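Local atomic coordinates of MGS-MChE2 (PDB entry 5JD6), a protein that is an alpha/beta hydrolase from a marine-lagoon sediment metagenome that probably acts as an esterase, hydrolysing carboxylic ester bonds. Residues D3-E8 / T12-G17; L50-P55 / K74-F79; D220-W225 / H246-E251. All coordinates share one frame; numbering follows the deposited sequence.

The three contacts sample one mixed beta sheet of the alpha/beta hydrolase fold. Contact 1 is the N-terminal hairpin that forms one margin of the sheet, and contact 3 holds the final helix against the strand at the opposite margin; their centres lie about 27 Å apart, with nearest atoms about 12 Å apart. Contact 2 adjoins contact 1 at a centre distance of about 11 Å: strands 11-16 and 47-52 are neighbours, probably bonded from I51 N to L14 O (3.0 Å) and from E53 N to T12 O (2.9 Å). Contacts 2 and 3 are about 24 Å apart between centres. Between the margins runs strand 85-91, which leads into the probable nucleophile elbow.

Contact 1 (D3-E8 / T12-G17); sequences DHLKQE and TYLEKG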
loop_
_atom_site.group_PDB
_atom_site.type_symbol
_atom_site.label_atom_id
_atom_site.label_comp_id
_atom_site.label_asym_id
_atom_site.label_seq_id
_atom_site.Cartn_x
_atom_site.Cartn_y
_atom_site.Cartn_z
ATOM N N ASP A 3 -12.109 1.205 16.812
ATOM C CA ASP A 3 -11.290 1.965 15.875
ATOM C C ASP A 3 -10.972 3.355 16.406
ATOM O O ASP A 3 -11.840 4.228 16.425
ATOM C CB ASP A 3 -11.989 2.087 14.521
ATOM C CG ASP A 3 -11.194 2.911 13.527
ATOM O OD1 ASP A 3 -11.812 3.666 12.747
ATOM O OD2 ASP A 3 -9.950 2.804 13.525
ATOM N N HIS A 4 -9.732 3.566 16.832
ATOM C CA HIS A 4 -9.325 4.893 17.272
ATOM C C HIS A 4 -7.914 5.254 16.810
ATOM O O HIS A 4 -7.086 4.384 16.539
ATOM C CB HIS A 4 -9.437 5.017 18.797
ATOM C CG HIS A 4 -8.594 4.041 19.557
ATOM N ND1 HIS A 4 -8.918 2.707 19.667
ATOM C CD2 HIS A 4 -7.455 4.214 20.267
ATOM C CE1 HIS A 4 -8.004 2.095 20.402
ATOM N NE2 HIS A 4 -7.108 2.988 20.780
ATOM N N LEU A 5 -7.670 6.556 16.712
ATOM C CA LEU A 5 -6.406 7.090 16.224
ATOM C C LEU A 5 -5.350 7.094 17.318
ATOM O O LEU A 5 -5.608 7.520 18.444
ATOM C CB LEU A 5 -6.611 8.506 15.680
ATOM C CG LEU A 5 -5.390 9.324 15.267
ATOM C CD1 LEU A 5 -4.821 8.820 13.950
ATOM C CD2 LEU A 5 -5.761 10.796 15.174
ATOM N N LYS A 6 -4.158 6.619 16.979
ATOM C CA LYS A 6 -3.068 6.547 17.937
ATOM C C LYS A 6 -1.931 7.473 17.538
ATOM O O LYS A 6 -1.588 7.583 16.361
ATOM C CB LYS A 6 -2.548 5.113 18.056
ATOM C CG LYS A 6 -3.590 4.089 18.469
ATOM C CD LYS A 6 -3.351 3.613 19.893
ATOM C CE LYS A 6 -4.051 2.290 20.156
ATOM N NZ LYS A 6 -3.798 1.784 21.535
ATOM N N GLN A 7 -1.352 8.145 18.526
ATOM C CA GLN A 7 -0.138 8.911 18.301
ATOM C C GLN A 7 0.879 8.577 19.378
ATOM O O GLN A 7 0.809 9.078 20.498
ATOM C CB GLN A 7 -0.421 10.412 18.281
ATOM C CG GLN A 7 0.770 11.234 17.820
ATOM C CD GLN A 7 0.456 12.709 17.717
ATOM O OE1 GLN A 7 0.492 13.435 18.710
ATOM N NE2 GLN A 7 0.140 13.164 16.509
ATOM N N GLU A 8 1.817 7.710 19.026
ATOM C CA GLU A 8 2.864 7.297 19.943
ATOM C C GLU A 8 4.210 7.665 19.344
ATOM O O GLU A 8 4.603 7.132 18.304
ATOM C CB GLU A 8 2.769 5.795 20.217
ATOM C CG GLU A 8 1.408 5.375 20.754
ATOM C CD GLU A 8 1.186 3.877 20.697
ATOM O OE1 GLU A 8 2.006 3.175 20.070
ATOM O OE2 GLU A 8 0.188 3.402 21.280
ATOM N N THR A 12 1.946 8.326 13.869
ATOM C CA THR A 12 0.502 8.520 13.902
ATOM C C THR A 12 -0.157 7.449 13.039
ATOM O O THR A 12 0.191 7.293 11.868
ATOM C CB THR A 12 0.101 9.920 13.399
ATOM O OG1 THR A 12 0.723 10.922 14.214
ATOM C CG2 THR A 12 -1.410 10.098 13.448
ATOM N N TYR A 13 -1.101 6.708 13.611
ATOM C CA TYR A 13 -1.716 5.599 12.885
ATOM C C TYR A 13 -3.090 5.210 13.424
ATOM O O TYR A 13 -3.394 5.420 14.598
ATOM C CB TYR A 13 -0.790 4.379 12.913
ATOM C CG TYR A 13 -0.539 3.812 14.295
ATOM C CD1 TYR A 13 0.370 4.410 15.159
ATOM C CD2 TYR A 13 -1.203 2.672 14.728
ATOM C CE1 TYR A 13 0.602 3.894 16.420
ATOM C CE2 TYR A 13 -0.975 2.148 15.986
ATOM C CZ TYR A 13 -0.072 2.763 16.828
ATOM O OH TYR A 13 0.158 2.245 18.085
ATOM N N LEU A 14 -3.919 4.648 12.548
ATOM C CA LEU A 14 -5.186 4.059 12.960
ATOM C C LEU A 14 -4.975 2.606 13.356
ATOM O O LEU A 14 -4.180 1.894 12.742
ATOM C CB LEU A 14 -6.234 4.144 11.848
ATOM C CG LEU A 14 -6.859 5.501 11.525
ATOM C CD1 LEU A 14 -8.051 5.317 10.598
ATOM C CD2 LEU A 14 -7.272 6.232 12.791
ATOM N N GLU A 15 -5.697 2.166 14.380
ATOM C CA GLU A 15 -5.569 0.802 14.866
ATOM C C GLU A 15 -6.939 0.223 15.197
ATOM O O GLU A 15 -7.733 0.846 15.899
ATOM C CB GLU A 15 -4.654 0.757 16.092
ATOM C CG GLU A 15 -4.277 -0.640 16.553
ATOM C CD GLU A 15 -3.245 -0.621 17.667
ATOM O OE1 GLU A 15 -2.684 0.459 17.942
ATOM O OE2 GLU A 15 -2.993 -1.683 18.271
ATOM N N LYS A 16 -7.211 -0.966 14.673
ATOM C CA LYS A 16 -8.460 -1.662 14.952
ATOM C C LYS A 16 -8.267 -3.154 14.733
ATOM O O LYS A 16 -7.685 -3.570 13.731
ATOM C CB LYS A 16 -9.592 -1.134 14.067
ATOM C CG LYS A 16 -10.977 -1.624 14.469
ATOM C CD LYS A 16 -12.018 -1.218 13.440
ATOM C CE LYS A 16 -13.434 -1.363 13.974
ATOM N NZ LYS A 16 -13.797 -2.783 14.234
ATOM N N GLY A 17 -8.755 -3.958 15.671
ATOM C CA GLY A 17 -8.596 -5.396 15.585
ATOM C C GLY A 17 -7.551 -5.896 16.557
ATOM O O GLY A 17 -6.904 -5.102 17.239
#
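K6 and Y13 face each other through two backbone hydrogen bonds, K6 N to Y13 O at 2.8 Å and Y13 N to K6 O at 2.9 Å, an antiparallel hydrogen-bonded pair of the beta hairpin of strands 4-8 and 11-16. A weaker bond from E15 N to H4 O (3.4 Å) continues the pairing toward D3. On the face carrying L5, Q7, T12 and L14, Q7 NE2 donates a hydrogen bond to T12 OG1 (3.3 Å), the oxygen lying close to the amide plane. On the other face, Y13 OH lies 2.9 Å from E8 OE1 at the ring's edge, at most a weak hydrogen bond, while its stronger polar partner is K80. K6 bends at chi2 toward E15, giving a long salt bridge from NZ to OE1. Y13 takes the crowded position between backbone N and carbonyl carbon (chi1 64°), which lays its ring beneath K6: K6 CB stands over the ring as a CH-pi contact, 3.8 Å from the centroid. Packing closes the contact, with L5 CB against L14 CD2 at 3.7 Å and D3 CB across K16 CD at 3.5 Å. A leucine at Y13 would probably leave K80 and E8 without their shared hydroxyl and K6 CB without a flat face beneath it. Main-chain bonds thus fix the register, while charged side chains gather near the hydroxyl end of the Y13 ring.

Contact 2 (L50-P55 / K74-F79); sequences LIPELP and KEFVDF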
loop_
_atom_site.group_PDB
_atom_site.type_symbol
_atom_site.label_atom_id
_atom_site.label_comp_id
_atom_site.label_asym_id
_atom_site.label_seq_id
_atom_site.Cartn_x
_atom_site.Cartn_y
_atom_site.Cartn_z
ATOM N N LEU A 50 -3.731 -1.871 10.749
ATOM C CA LEU A 50 -2.931 -0.711 11.123
ATOM C C LEU A 50 -2.685 0.176 9.911
ATOM O O LEU A 50 -2.181 -0.287 8.888
ATOM C CB LEU A 50 -1.598 -1.148 11.733
ATOM C CG LEU A 50 -1.670 -2.002 13.000
ATOM C CD1 LEU A 50 -0.697 -3.166 12.922
ATOM C CD2 LEU A 50 -1.384 -1.154 14.225
ATOM N N ILE A 51 -3.047 1.449 10.022
ATOM C CA ILE A 51 -2.833 2.385 8.925
ATOM C C ILE A 51 -1.950 3.545 9.365
ATOM O O ILE A 51 -2.444 4.552 9.868
ATOM C CB ILE A 51 -4.163 2.934 8.379
ATOM C CG1 ILE A 51 -5.177 1.803 8.204
ATOM C CG2 ILE A 51 -3.936 3.659 7.062
ATOM C CD1 ILE A 51 -6.477 2.246 7.588
ATOM N N PRO A 52 -0.628 3.400 9.180
ATOM C CA PRO A 52 0.339 4.434 9.560
ATOM C C PRO A 52 0.386 5.585 8.565
ATOM O O PRO A 52 0.239 5.366 7.362
ATOM C CB PRO A 52 1.665 3.676 9.572
ATOM C CG PRO A 52 1.480 2.612 8.549
ATOM C CD PRO A 52 0.033 2.201 8.636
ATOM N N GLU A 53 0.585 6.799 9.065
ATOM C CA GLU A 53 0.742 7.951 8.189
ATOM C C GLU A 53 2.209 8.191 7.878
ATOM O O GLU A 53 2.982 8.608 8.739
ATOM C CB GLU A 53 0.111 9.197 8.809
ATOM C CG GLU A 53 -1.365 9.015 9.066
ATOM C CD GLU A 53 -2.088 8.509 7.833
ATOM O OE1 GLU A 53 -1.967 9.140 6.760
ATOM O OE2 GLU A 53 -2.742 7.452 7.932
ATOM N N LEU A 54 2.582 7.907 6.636
ATOM C CA LEU A 54 3.954 8.069 6.189
ATOM C C LEU A 54 4.312 9.547 6.079
ATOM O O LEU A 54 3.452 10.380 5.793
ATOM C CB LEU A 54 4.162 7.364 4.848
ATOM C CG LEU A 54 3.820 5.871 4.835
ATOM C CD1 LEU A 54 4.165 5.254 3.488
ATOM C CD2 LEU A 54 4.530 5.143 5.967
ATOM N N PRO A 55 5.587 9.878 6.326
ATOM C CA PRO A 55 6.077 11.255 6.215
ATOM C C PRO A 55 6.377 11.647 4.770
ATOM O O PRO A 55 7.525 11.956 4.451
ATOM C CB PRO A 55 7.357 11.229 7.050
ATOM C CG PRO A 55 7.851 9.834 6.908
ATOM C CD PRO A 55 6.624 8.965 6.840
ATOM N N LYS A 74 9.499 -0.010 7.911
ATOM C CA LYS A 74 10.277 -0.981 8.669
ATOM C C LYS A 74 10.427 -0.538 10.121
ATOM O O LYS A 74 10.283 -1.339 11.044
ATOM C CB LYS A 74 11.652 -1.178 8.029
ATOM C CG LYS A 74 12.533 -2.198 8.729
ATOM C CD LYS A 74 11.883 -3.570 8.751
ATOM C CE LYS A 74 12.894 -4.650 9.105
ATOM N NZ LYS A 74 13.603 -4.358 10.382
ATOM N N GLU A 75 10.710 0.747 10.313
ATOM C CA GLU A 75 10.848 1.304 11.652
ATOM C C GLU A 75 9.534 1.202 12.424
ATOM O O GLU A 75 9.533 1.012 13.640
ATOM C CB GLU A 75 11.311 2.760 11.585
ATOM C CG GLU A 75 11.635 3.368 12.941
ATOM C CD GLU A 75 12.067 4.818 12.845
ATOM O OE1 GLU A 75 12.021 5.381 11.730
ATOM O OE2 GLU A 75 12.452 5.394 13.885
ATOM N N PHE A 76 8.418 1.320 11.708
ATOM C CA PHE A 76 7.098 1.233 12.326
ATOM C C PHE A 76 6.790 -0.186 12.792
ATOM O O PHE A 76 6.315 -0.389 13.909
ATOM C CB PHE A 76 6.014 1.708 11.356
ATOM C CG PHE A 76 4.615 1.545 11.885
ATOM C CD1 PHE A 76 4.158 2.332 12.931
ATOM C CD2 PHE A 76 3.756 0.606 11.334
ATOM C CE1 PHE A 76 2.872 2.185 13.421
ATOM C CE2 PHE A 76 2.469 0.453 11.819
ATOM C CZ PHE A 76 2.026 1.244 12.863
ATOM N N VAL A 77 7.062 -1.164 11.935
ATOM C CA VAL A 77 6.821 -2.563 12.271
ATOM C C VAL A 77 7.727 -3.008 13.416
ATOM O O VAL A 77 7.284 -3.698 14.337
ATOM C CB VAL A 77 7.039 -3.484 11.052
ATOM C CG1 VAL A 77 6.820 -4.938 11.438
ATOM C CG2 VAL A 77 6.109 -3.086 9.917
ATOM N N ASP A 78 8.992 -2.602 13.355
ATOM C CA ASP A 78 9.946 -2.901 14.421
ATOM C C ASP A 78 9.495 -2.284 15.740
ATOM O O ASP A 78 9.557 -2.927 16.786
ATOM C CB ASP A 78 11.346 -2.398 14.059
ATOM C CG ASP A 78 11.953 -3.147 12.889
ATOM O OD1 ASP A 78 11.520 -4.289 12.623
ATOM O OD2 ASP A 78 12.867 -2.596 12.239
ATOM N N PHE A 79 9.041 -1.036 15.677
ATOM C CA PHE A 79 8.499 -0.354 16.846
ATOM C C PHE A 79 7.337 -1.136 17.449
ATOM O O PHE A 79 7.221 -1.258 18.669
ATOM C CB PHE A 79 8.040 1.061 16.483
ATOM C CG PHE A 79 6.952 1.585 17.373
ATOM C CD1 PHE A 79 7.212 1.881 18.698
ATOM C CD2 PHE A 79 5.672 1.788 16.883
ATOM C CE1 PHE A 79 6.215 2.348 19.523
ATOM C CE2 PHE A 79 4.669 2.271 17.707
ATOM C CZ PHE A 79 4.945 2.555 19.029
#
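P52 lies against the phenyl ring of F76, joining strand 47-52 to helix 66-80 within a beta-alpha-beta crossover of the alpha/beta hydrolase fold. P52 CB sits over the centre of one ring face, 4.0 Å from the centroid and only 9° off the ring normal, a CH-pi contact of nearly vertical geometry. Its neighbour CG also reaches the ring, 4.0 Å from F76 CE2, so the pyrrolidine spreads two carbons over the same side of the phenyl. The contact is wholly apolar, without a hydrogen bond between the segments. F76 reaches the strand because CG stands anti to its backbone N (chi1 175°), carrying the ring off the helix toward the sheet. Farther out, Y13 and F11 of the hairpin each make edge-to-face contacts with F76, so aromatic groups and the proline together probably limit how the ring can turn. The strand partner is placed by the sheet: L50 bonds through its backbone to I22 and I24, I51 to L14, and the P52 side chain rests on V23. Held in this way, L50 meets the ring differently from the proline: L50 CB approaches close to the ring plane, at the edge, 4.4 Å from F76 CE2.

Contact 3 (D220-W225 / H246-E251); sequences DADLYW and HEWFKE
D222 accepts the indole N-H of W248, and this bond is the main polar tie between strand 221-226 and helix 238-252. W248 NE1 lies 2.9 Å from D222 OD2, with an almost straight N-H...O angle of 171°. The oxygen lies in the indole plane, whereas the donor approaches D222 from above its carboxylate plane. A water donates to the same OD2 at 3.1 Å, weakly, and to E251 OE1 at 3.0 Å, and so probably eases the proximity of two acidic groups; R252 adds a long, weak ion pair to D222. With Y224 the chain returns to W248, the alternate residues L223 and W225 packing on helix 208-217. Y224 OH lies 3.4 Å from W248 CD1 and Y224 CE2 lies 3.7 Å from the same carbon, so the phenol meets the indole at its five-membered rim. The Y224 ring and the five-membered ring of W248 meet obliquely, centroids 5.9 Å apart. With chi1 at -174° the indole swings clear of its own backbone N and out toward the strand, where it also touches C196. The segment axes pass 11.3 Å apart at 154°, nearly antiparallel, an arrangement characteristic of the alpha/beta hydrolase fold, in which the C-terminal helix packs against the last strand of the sheet.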
loop_
_atom_site.group_PDB
_atom_site.type_symbol
_atom_site.label_atom_id
_atom_site.label_comp_id
_atom_site.label_asym_id
_atom_site.label_seq_id
_atom_site.Cartn_x
_atom_site.Cartn_y
_atom_site.Cartn_z
ATOM N N ASP A 220 5.639 -16.029 -6.921
ATOM C CA ASP A 220 4.491 -16.549 -6.186
ATOM C C ASP A 220 3.428 -15.471 -5.999
ATOM O O ASP A 220 3.385 -14.802 -4.967
ATOM C CB ASP A 220 4.934 -17.100 -4.828
ATOM C CG ASP A 220 3.806 -17.781 -4.078
ATOM O OD1 ASP A 220 2.819 -18.193 -4.723
ATOM O OD2 ASP A 220 3.908 -17.908 -2.839
ATOM N N ALA A 221 2.570 -15.311 -7.002
ATOM C CA ALA A 221 1.540 -14.280 -6.964
ATOM C C ALA A 221 0.226 -14.753 -7.582
ATOM O O ALA A 221 0.219 -15.548 -8.520
ATOM C CB ALA A 221 2.028 -13.024 -7.669
ATOM N N ASP A 222 -0.883 -14.254 -7.045
ATOM C CA ASP A 222 -2.204 -14.564 -7.578
ATOM C C ASP A 222 -2.912 -13.286 -8.015
ATOM O O ASP A 222 -2.840 -12.263 -7.333
ATOM C CB ASP A 222 -3.045 -15.312 -6.542
ATOM C CG ASP A 222 -2.400 -16.608 -6.094
ATOM O OD1 ASP A 222 -2.452 -17.594 -6.860
ATOM O OD2 ASP A 222 -1.845 -16.643 -4.975
ATOM N N LEU A 223 -3.595 -13.350 -9.152
ATOM C CA LEU A 223 -4.225 -12.169 -9.731
ATOM C C LEU A 223 -5.746 -12.298 -9.790
ATOM O O LEU A 223 -6.278 -13.266 -10.333
ATOM C CB LEU A 223 -3.663 -11.911 -11.131
ATOM C CG LEU A 223 -4.178 -10.700 -11.912
ATOM C CD1 LEU A 223 -4.113 -9.437 -11.070
ATOM C CD2 LEU A 223 -3.372 -10.528 -13.188
ATOM N N TYR A 224 -6.437 -11.314 -9.220
ATOM C CA TYR A 224 -7.896 -11.278 -9.237
ATOM C C TYR A 224 -8.390 -9.916 -9.713
ATOM O O TYR A 224 -7.849 -8.883 -9.325
ATOM C CB TYR A 224 -8.462 -11.589 -7.850
ATOM C CG TYR A 224 -7.889 -12.838 -7.220
ATOM C CD1 TYR A 224 -8.352 -14.096 -7.581
ATOM C CD2 TYR A 224 -6.887 -12.758 -6.262
ATOM C CE1 TYR A 224 -7.831 -15.241 -7.007
ATOM C CE2 TYR A 224 -6.361 -13.897 -5.682
ATOM C CZ TYR A 224 -6.836 -15.135 -6.059
ATOM O OH TYR A 224 -6.316 -16.274 -5.487
ATOM N N TRP A 225 -9.421 -9.916 -10.551
ATOM C CA TRP A 225 -9.952 -8.671 -11.098
ATOM C C TRP A 225 -11.300 -8.280 -10.499
ATOM O O TRP A 225 -12.061 -9.128 -10.034
ATOM C CB TRP A 225 -10.088 -8.769 -12.621
ATOM C CG TRP A 225 -8.827 -8.458 -13.370
ATOM C CD1 TRP A 225 -8.263 -7.227 -13.553
ATOM C CD2 TRP A 225 -7.985 -9.391 -14.055
ATOM N NE1 TRP A 225 -7.115 -7.338 -14.301
ATOM C CE2 TRP A 225 -6.923 -8.656 -14.623
ATOM C CE3 TRP A 225 -8.022 -10.776 -14.238
ATOM C CZ2 TRP A 225 -5.908 -9.261 -15.360
ATOM C CZ3 TRP A 225 -7.014 -11.375 -14.972
ATOM C CH2 TRP A 225 -5.973 -10.618 -15.525
ATOM N N HIS A 246 -10.132 -11.893 1.546
ATOM C CA HIS A 246 -10.387 -12.812 2.651
ATOM C C HIS A 246 -10.204 -14.259 2.214
ATOM O O HIS A 246 -9.605 -15.061 2.931
ATOM C CB HIS A 246 -11.796 -12.610 3.208
ATOM C CG HIS A 246 -12.013 -13.242 4.548
ATOM N ND1 HIS A 246 -13.266 -13.414 5.093
ATOM C CD2 HIS A 246 -11.136 -13.737 5.452
ATOM C CE1 HIS A 246 -13.152 -13.990 6.278
ATOM N NE2 HIS A 246 -11.869 -14.198 6.518
ATOM N N GLU A 247 -10.720 -14.587 1.032
ATOM C CA GLU A 247 -10.625 -15.946 0.512
ATOM C C GLU A 247 -9.185 -16.323 0.197
ATOM O O GLU A 247 -8.793 -17.480 0.341
ATOM C CB GLU A 247 -11.494 -16.108 -0.736
ATOM C CG GLU A 247 -12.911 -16.573 -0.439
ATOM C CD GLU A 247 -12.947 -17.902 0.299
ATOM O OE1 GLU A 247 -12.055 -18.746 0.064
ATOM O OE2 GLU A 247 -13.870 -18.102 1.116
ATOM N N TRP A 248 -8.400 -15.344 -0.234
ATOM C CA TRP A 248 -6.990 -15.572 -0.503
ATOM C C TRP A 248 -6.258 -15.880 0.799
ATOM O O TRP A 248 -5.364 -16.727 0.834
ATOM C CB TRP A 248 -6.367 -14.361 -1.200
ATOM C CG TRP A 248 -4.956 -14.587 -1.645
ATOM C CD1 TRP A 248 -4.545 -15.278 -2.748
ATOM C CD2 TRP A 248 -3.766 -14.120 -0.997
ATOM N NE1 TRP A 248 -3.173 -15.270 -2.826
ATOM C CE2 TRP A 248 -2.671 -14.565 -1.765
ATOM C CE3 TRP A 248 -3.522 -13.367 0.155
ATOM C CZ2 TRP A 248 -1.352 -14.282 -1.416
ATOM C CZ3 TRP A 248 -2.212 -13.088 0.499
ATOM C CH2 TRP A 248 -1.144 -13.545 -0.283
ATOM N N PHE A 249 -6.650 -15.192 1.868
ATOM C CA PHE A 249 -6.091 -15.438 3.194
ATOM C C PHE A 249 -6.404 -16.855 3.671
ATOM O O PHE A 249 -5.550 -17.527 4.249
ATOM C CB PHE A 249 -6.627 -14.420 4.208
ATOM C CG PHE A 249 -5.990 -13.060 4.107
ATOM C CD1 PHE A 249 -4.788 -12.885 3.438
ATOM C CD2 PHE A 249 -6.591 -11.956 4.691
ATOM C CE1 PHE A 249 -4.201 -11.634 3.349
ATOM C CE2 PHE A 249 -6.010 -10.702 4.607
ATOM C CZ PHE A 249 -4.813 -10.541 3.935
ATOM N N LYS A 250 -7.632 -17.297 3.420
ATOM C CA LYS A 250 -8.085 -18.616 3.852
ATOM C C LYS A 250 -7.303 -19.739 3.180
ATOM O O LYS A 250 -6.971 -20.741 3.813
ATOM C CB LYS A 250 -9.577 -18.783 3.563
ATOM C CG LYS A 250 -10.473 -17.844 4.353
ATOM C CD LYS A 250 -11.880 -17.820 3.779
ATOM C CE LYS A 250 -12.772 -16.862 4.546
ATOM N NZ LYS A 250 -14.066 -16.617 3.850
ATOM N N GLU A 251 -7.013 -19.563 1.895
ATOM C CA GLU A 251 -6.297 -20.573 1.123
ATOM C C GLU A 251 -4.871 -20.787 1.614
ATOM O O GLU A 251 -4.316 -21.874 1.470
ATOM C CB GLU A 251 -6.259 -20.187 -0.353
ATOM C CG GLU A 251 -7.608 -20.140 -1.026
ATOM C CD GLU A 251 -7.505 -19.711 -2.472
ATOM O OE1 GLU A 251 -6.387 -19.741 -3.028
ATOM O OE2 GLU A 251 -8.541 -19.338 -3.052
HETATM O O HOH W 1 -3.689 -18.870 -3.890
#